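Local coordinates for catechol 2,3-dioxygenase (Rhodococcus sp., PDB 2WL9), which probably cleaves the aromatic ring of catechols next to the two hydroxyls, using a bound iron ion and molecular oxygen, in the breakdown of aromatic hydrocarbons, at residues M30-I41 with R44-H55. Sequence-based numbering, arbitrary orientation.
Sequences MQVVDDGEDDRI and RMDRWHHRIVLH
Gln-31 and Arg-44 form an antiparallel hydrogen-bonded pair, their backbones joined by Gln-31 N to Arg-44 O (2.8 Å) and Arg-44 N to Gln-31 O (2.7 Å). Both side chains run out extended on the same face, side by side, each with CG anti to the backbone N, which brings Arg-44 NH1 to Gln-31 OE1 at 3.1 Å. The amide and guanidinium planes are turned 42° apart, and this bond is somewhat bent. Next to this pair, Met-30 CE lies 3.8 Å from Met-45 SD.

Farther along, His-49 NE2 donates to the syn lone pair of Asp-35 OD2 (2.7 Å). Val-33 packs beside this link, its CG1 near His-49 NE2 and its CG2 against Arg-44 CB. At the far end, Ile-41 and Leu-54 pair through two backbone bonds, and their CD1 atoms touch at 4.2 Å. Next to them, Arg-40 bends at chi3 (75°) and lays one guanidinium face over His-55 CE1, which lies 3.5 Å from Arg-40 NH1.

Further bonds fix these groups. Arg-44 NE and NH2 reach the carbonyls of Trp-48 and Arg-47 in the guanidinium plane, while NH1 also meets Ser-128 O; Gln-31 OE1 accepts from His-131 N as well. His-49 ND1 is hydrogen-bonded to His-50 ND1, so the imidazole is held at both nitrogens, and Asp-35 OD2 is also salt-bridged to Arg-101. Arg-40 grips Asp-39 side-on through NE and NH2, and Glu-99 takes NH1; His-55 NE2 bonds Tyr-64 OH.

The contact thus ties strand 31-33, outermost in this chain's N-terminal sheet, to hairpin 40-44/52-56. With strand 6-14, which Ile-52 and Leu-54 pack on, and helix 17-24, which Ile-41 and Leu-54 face, these strands follow the beta-alpha-beta-beta-beta order of the vicinal oxygen chelate (glyoxalase) fold.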
loop_
_atom_site.group_PDB
_atom_site.type_symbol
_atom_site.label_atom_id
_atom_site.label_comp_id
_atom_site.label_asym_id
_atom_site.label_seq_id
_atom_site.Cartn_x
_atom_site.Cartn_y
_atom_site.Cartn_z
ATOM N N MET C 30 -5.420 29.488 17.822
ATOM C CA MET C 30 -5.697 28.749 19.058
ATOM C C MET C 30 -7.108 29.036 19.550
ATOM O O MET C 30 -7.723 30.018 19.147
ATOM C CB MET C 30 -4.677 29.097 20.137
ATOM C CG MET C 30 -3.281 28.684 19.748
ATOM S SD MET C 30 -2.088 28.810 21.072
ATOM C CE MET C 30 -0.660 28.188 20.193
ATOM N N GLN C 31 -7.620 28.159 20.399
ATOM C CA GLN C 31 -8.947 28.333 20.965
ATOM C C GLN C 31 -8.838 28.857 22.384
ATOM O O GLN C 31 -8.144 28.272 23.213
ATOM C CB GLN C 31 -9.718 27.011 20.961
ATOM C CG GLN C 31 -11.160 27.154 21.440
ATOM C CD GLN C 31 -11.930 25.854 21.395
ATOM O OE1 GLN C 31 -11.389 24.807 21.044
ATOM N NE2 GLN C 31 -13.203 25.915 21.762
ATOM N N VAL C 32 -9.518 29.966 22.656
ATOM C CA VAL C 32 -9.571 30.505 24.011
ATOM C C VAL C 32 -10.587 29.702 24.823
ATOM O O VAL C 32 -11.724 29.488 24.384
ATOM C CB VAL C 32 -9.936 32.018 24.036
ATOM C CG1 VAL C 32 -10.152 32.495 25.453
ATOM C CG2 VAL C 32 -8.841 32.855 23.368
ATOM N N VAL C 33 -10.153 29.266 26.002
ATOM C CA VAL C 33 -10.986 28.506 26.931
ATOM C C VAL C 33 -11.033 29.243 28.275
ATOM O O VAL C 33 -10.005 29.414 28.932
ATOM C CB VAL C 33 -10.453 27.062 27.109
ATOM C CG1 VAL C 33 -11.280 26.294 28.141
ATOM C CG2 VAL C 33 -10.444 26.318 25.769
ATOM N N ASP C 34 -12.228 29.694 28.663
ATOM C CA ASP C 34 -12.419 30.427 29.921
ATOM C C ASP C 34 -13.368 29.669 30.833
ATOM O O ASP C 34 -14.576 29.624 30.590
ATOM C CB ASP C 34 -12.959 31.838 29.642
ATOM C CG ASP C 34 -12.946 32.741 30.875
ATOM O OD1 ASP C 34 -12.923 32.242 32.022
ATOM O OD2 ASP C 34 -12.970 33.975 30.680
ATOM N N ASP C 35 -12.816 29.089 31.892
ATOM C CA ASP C 35 -13.595 28.287 32.828
ATOM C C ASP C 35 -14.120 29.095 34.012
ATOM O O ASP C 35 -14.636 28.532 34.979
ATOM C CB ASP C 35 -12.779 27.084 33.298
ATOM C CG ASP C 35 -12.601 26.042 32.204
ATOM O OD1 ASP C 35 -13.484 25.937 31.319
ATOM O OD2 ASP C 35 -11.579 25.332 32.230
ATOM N N GLY C 36 -13.986 30.414 33.922
ATOM C CA GLY C 36 -14.547 31.320 34.916
ATOM C C GLY C 36 -13.626 31.549 36.092
ATOM O O GLY C 36 -14.037 32.109 37.105
ATOM N N GLU C 37 -12.381 31.101 35.962
ATOM C CA GLU C 37 -11.374 31.370 36.975
ATOM C C GLU C 37 -10.997 32.833 36.903
ATOM O O GLU C 37 -10.740 33.376 35.824
ATOM C CB GLU C 37 -10.153 30.472 36.795
ATOM C CG GLU C 37 -10.372 29.053 37.305
ATOM C CD GLU C 37 -9.499 28.035 36.605
ATOM O OE1 GLU C 37 -8.898 27.186 37.300
ATOM O OE2 GLU C 37 -9.414 28.077 35.358
ATOM N N ASP C 38 -10.979 33.465 38.069
ATOM C CA ASP C 38 -10.775 34.900 38.182
ATOM C C ASP C 38 -9.371 35.358 37.778
ATOM O O ASP C 38 -9.162 36.540 37.508
ATOM C CB ASP C 38 -11.117 35.372 39.607
ATOM C CG ASP C 38 -10.582 34.434 40.691
ATOM O OD1 ASP C 38 -10.230 33.266 40.384
ATOM O OD2 ASP C 38 -10.523 34.866 41.863
ATOM N N ASP C 39 -8.421 34.426 37.705
ATOM C CA ASP C 39 -7.021 34.796 37.513
ATOM C C ASP C 39 -6.337 34.190 36.291
ATOM O O ASP C 39 -5.165 34.468 36.042
ATOM C CB ASP C 39 -6.201 34.484 38.776
ATOM C CG ASP C 39 -6.112 32.987 39.082
ATOM O OD1 ASP C 39 -6.864 32.179 38.489
ATOM O OD2 ASP C 39 -5.274 32.620 39.930
ATOM N N ARG C 40 -7.058 33.368 35.537
ATOM C CA ARG C 40 -6.445 32.640 34.432
ATOM C C ARG C 40 -7.425 32.255 33.331
ATOM O O ARG C 40 -8.622 32.109 33.567
ATOM C CB ARG C 40 -5.715 31.399 34.954
ATOM C CG ARG C 40 -6.624 30.279 35.436
ATOM C CD ARG C 40 -5.840 29.256 36.236
ATOM N NE ARG C 40 -5.530 29.761 37.569
ATOM C CZ ARG C 40 -4.764 29.129 38.452
ATOM N NH1 ARG C 40 -4.216 27.954 38.146
ATOM N NH2 ARG C 40 -4.545 29.674 39.639
ATOM N N ILE C 41 -6.891 32.113 32.123
ATOM C CA ILE C 41 -7.609 31.507 31.008
ATOM C C ILE C 41 -6.658 30.528 30.321
ATOM O O ILE C 41 -5.498 30.393 30.735
ATOM C CB ILE C 41 -8.158 32.564 30.010
ATOM C CG1 ILE C 41 -7.025 33.415 29.431
ATOM C CG2 ILE C 41 -9.241 33.426 30.668
ATOM C CD1 ILE C 41 -7.418 34.210 28.202
ATOM N N ARG C 44 -6.134 26.550 23.772
ATOM C CA ARG C 44 -6.316 25.163 23.359
ATOM C C ARG C 44 -5.865 25.012 21.908
ATOM O O ARG C 44 -6.123 25.891 21.085
ATOM C CB ARG C 44 -7.796 24.811 23.530
ATOM C CG ARG C 44 -8.202 23.439 23.068
ATOM C CD ARG C 44 -9.682 23.223 23.315
ATOM N NE ARG C 44 -10.021 21.805 23.271
ATOM C CZ ARG C 44 -11.166 21.311 22.817
ATOM N NH1 ARG C 44 -12.106 22.112 22.325
ATOM N NH2 ARG C 44 -11.355 20.001 22.827
ATOM N N MET C 45 -5.177 23.908 21.603
ATOM C CA MET C 45 -4.645 23.673 20.256
ATOM C C MET C 45 -5.197 22.397 19.616
ATOM O O MET C 45 -4.997 22.158 18.414
ATOM C CB MET C 45 -3.114 23.573 20.284
ATOM C CG MET C 45 -2.384 24.821 20.759
ATOM S SD MET C 45 -0.626 24.509 20.963
ATOM C CE MET C 45 -0.101 24.219 19.271
ATOM N N ASP C 46 -5.868 21.575 20.416
ATOM C CA ASP C 46 -6.312 20.252 19.975
ATOM C C ASP C 46 -7.361 19.682 20.927
ATOM O O ASP C 46 -8.019 20.438 21.634
ATOM C CB ASP C 46 -5.116 19.295 19.818
ATOM C CG ASP C 46 -4.345 19.068 21.124
ATOM O OD1 ASP C 46 -4.743 19.593 22.187
ATOM O OD2 ASP C 46 -3.320 18.353 21.082
ATOM N N ARG C 47 -7.499 18.356 20.944
ATOM C CA ARG C 47 -8.462 17.663 21.813
ATOM C C ARG C 47 -8.325 17.992 23.310
ATOM O O ARG C 47 -9.325 18.038 24.032
ATOM C CB ARG C 47 -8.294 16.158 21.651
ATOM C CG ARG C 47 -9.221 15.449 20.677
ATOM C CD ARG C 47 -9.197 13.936 21.000
ATOM N NE ARG C 47 -7.859 13.541 21.446
ATOM C CZ ARG C 47 -7.571 12.516 22.248
ATOM N NH1 ARG C 47 -8.518 11.707 22.721
ATOM N NH2 ARG C 47 -6.309 12.298 22.574
ATOM N N TRP C 48 -7.087 18.167 23.775
ATOM C CA TRP C 48 -6.806 18.457 25.185
ATOM C C TRP C 48 -7.542 19.707 25.634
ATOM O O TRP C 48 -7.683 20.658 24.865
ATOM C CB TRP C 48 -5.311 18.703 25.409
ATOM C CG TRP C 48 -4.404 17.511 25.283
ATOM C CD1 TRP C 48 -4.565 16.411 24.469
ATOM C CD2 TRP C 48 -3.145 17.340 25.945
ATOM N NE1 TRP C 48 -3.501 15.548 24.629
ATOM C CE2 TRP C 48 -2.614 16.099 25.522
ATOM C CE3 TRP C 48 -2.426 18.106 26.879
ATOM C CZ2 TRP C 48 -1.381 15.610 25.992
ATOM C CZ3 TRP C 48 -1.205 17.620 27.349
ATOM C CH2 TRP C 48 -0.696 16.382 26.905
ATOM N N HIS C 49 -8.005 19.707 26.882
ATOM C CA HIS C 49 -8.608 20.900 27.470
ATOM C C HIS C 49 -7.766 22.133 27.126
ATOM O O HIS C 49 -8.312 23.164 26.705
ATOM C CB HIS C 49 -8.739 20.743 28.987
ATOM C CG HIS C 49 -9.191 21.990 29.679
ATOM N ND1 HIS C 49 -8.310 22.873 30.268
ATOM C CD2 HIS C 49 -10.426 22.512 29.864
ATOM C CE1 HIS C 49 -8.983 23.881 30.792
ATOM N NE2 HIS C 49 -10.269 23.682 30.568
ATOM N N HIS C 50 -6.443 22.012 27.269
ATOM C CA HIS C 50 -5.524 23.112 26.953
ATOM C C HIS C 50 -4.082 22.651 26.733
ATOM O O HIS C 50 -3.681 21.582 27.212
ATOM C CB HIS C 50 -5.530 24.161 28.075
ATOM C CG HIS C 50 -4.886 23.685 29.339
ATOM N ND1 HIS C 50 -5.557 22.935 30.277
ATOM C CD2 HIS C 50 -3.625 23.834 29.809
ATOM C CE1 HIS C 50 -4.742 22.645 31.273
ATOM N NE2 HIS C 50 -3.561 23.172 31.011
ATOM N N ARG C 51 -3.307 23.482 26.027
ATOM C CA ARG C 51 -1.857 23.295 25.946
ATOM C C ARG C 51 -1.110 24.400 26.703
ATOM O O ARG C 51 0.051 24.230 27.079
ATOM C CB ARG C 51 -1.358 23.255 24.490
ATOM C CG ARG C 51 -1.995 22.206 23.542
ATOM C CD ARG C 51 -2.255 20.827 24.156
ATOM N NE ARG C 51 -1.043 20.090 24.484
ATOM C CZ ARG C 51 -0.685 18.906 23.977
ATOM N NH1 ARG C 51 -1.434 18.263 23.094
ATOM N NH2 ARG C 51 0.442 18.350 24.385
ATOM N N ILE C 52 -1.766 25.539 26.894
ATOM C CA ILE C 52 -1.148 26.689 27.552
ATOM C C ILE C 52 -2.111 27.311 28.559
ATOM O O ILE C 52 -3.295 27.477 28.273
ATOM C CB ILE C 52 -0.669 27.777 26.523
ATOM C CG1 ILE C 52 0.229 27.165 25.438
ATOM C CG2 ILE C 52 0.091 28.918 27.226
ATOM C CD1 ILE C 52 0.543 28.099 24.252
ATOM N N VAL C 53 -1.577 27.638 29.735
ATOM C CA VAL C 53 -2.312 28.374 30.764
ATOM C C VAL C 53 -1.740 29.774 30.830
ATOM O O VAL C 53 -0.532 29.949 30.957
ATOM C CB VAL C 53 -2.178 27.728 32.166
ATOM C CG1 VAL C 53 -3.184 28.336 33.137
ATOM C CG2 VAL C 53 -2.381 26.236 32.093
ATOM N N LEU C 54 -2.612 30.768 30.736
ATOM C CA LEU C 54 -2.196 32.158 30.896
ATOM C C LEU C 54 -2.600 32.653 32.278
ATOM O O LEU C 54 -3.785 32.755 32.588
ATOM C CB LEU C 54 -2.810 33.042 29.810
ATOM C CG LEU C 54 -2.536 32.706 28.334
ATOM C CD1 LEU C 54 -3.353 33.627 27.447
ATOM C CD2 LEU C 54 -1.052 32.788 27.966
ATOM N N HIS C 55 -1.605 32.945 33.105
ATOM C CA HIS C 55 -1.841 33.488 34.437
ATOM C C HIS C 55 -1.743 35.005 34.381
ATOM O O HIS C 55 -0.667 35.555 34.125
ATOM C CB HIS C 55 -0.813 32.942 35.421
ATOM C CG HIS C 55 -0.909 31.464 35.642
ATOM N ND1 HIS C 55 -1.632 30.914 36.675
ATOM C CD2 HIS C 55 -0.359 30.423 34.972
ATOM C CE1 HIS C 55 -1.525 29.597 36.632
ATOM N NE2 HIS C 55 -0.755 29.274 35.611
#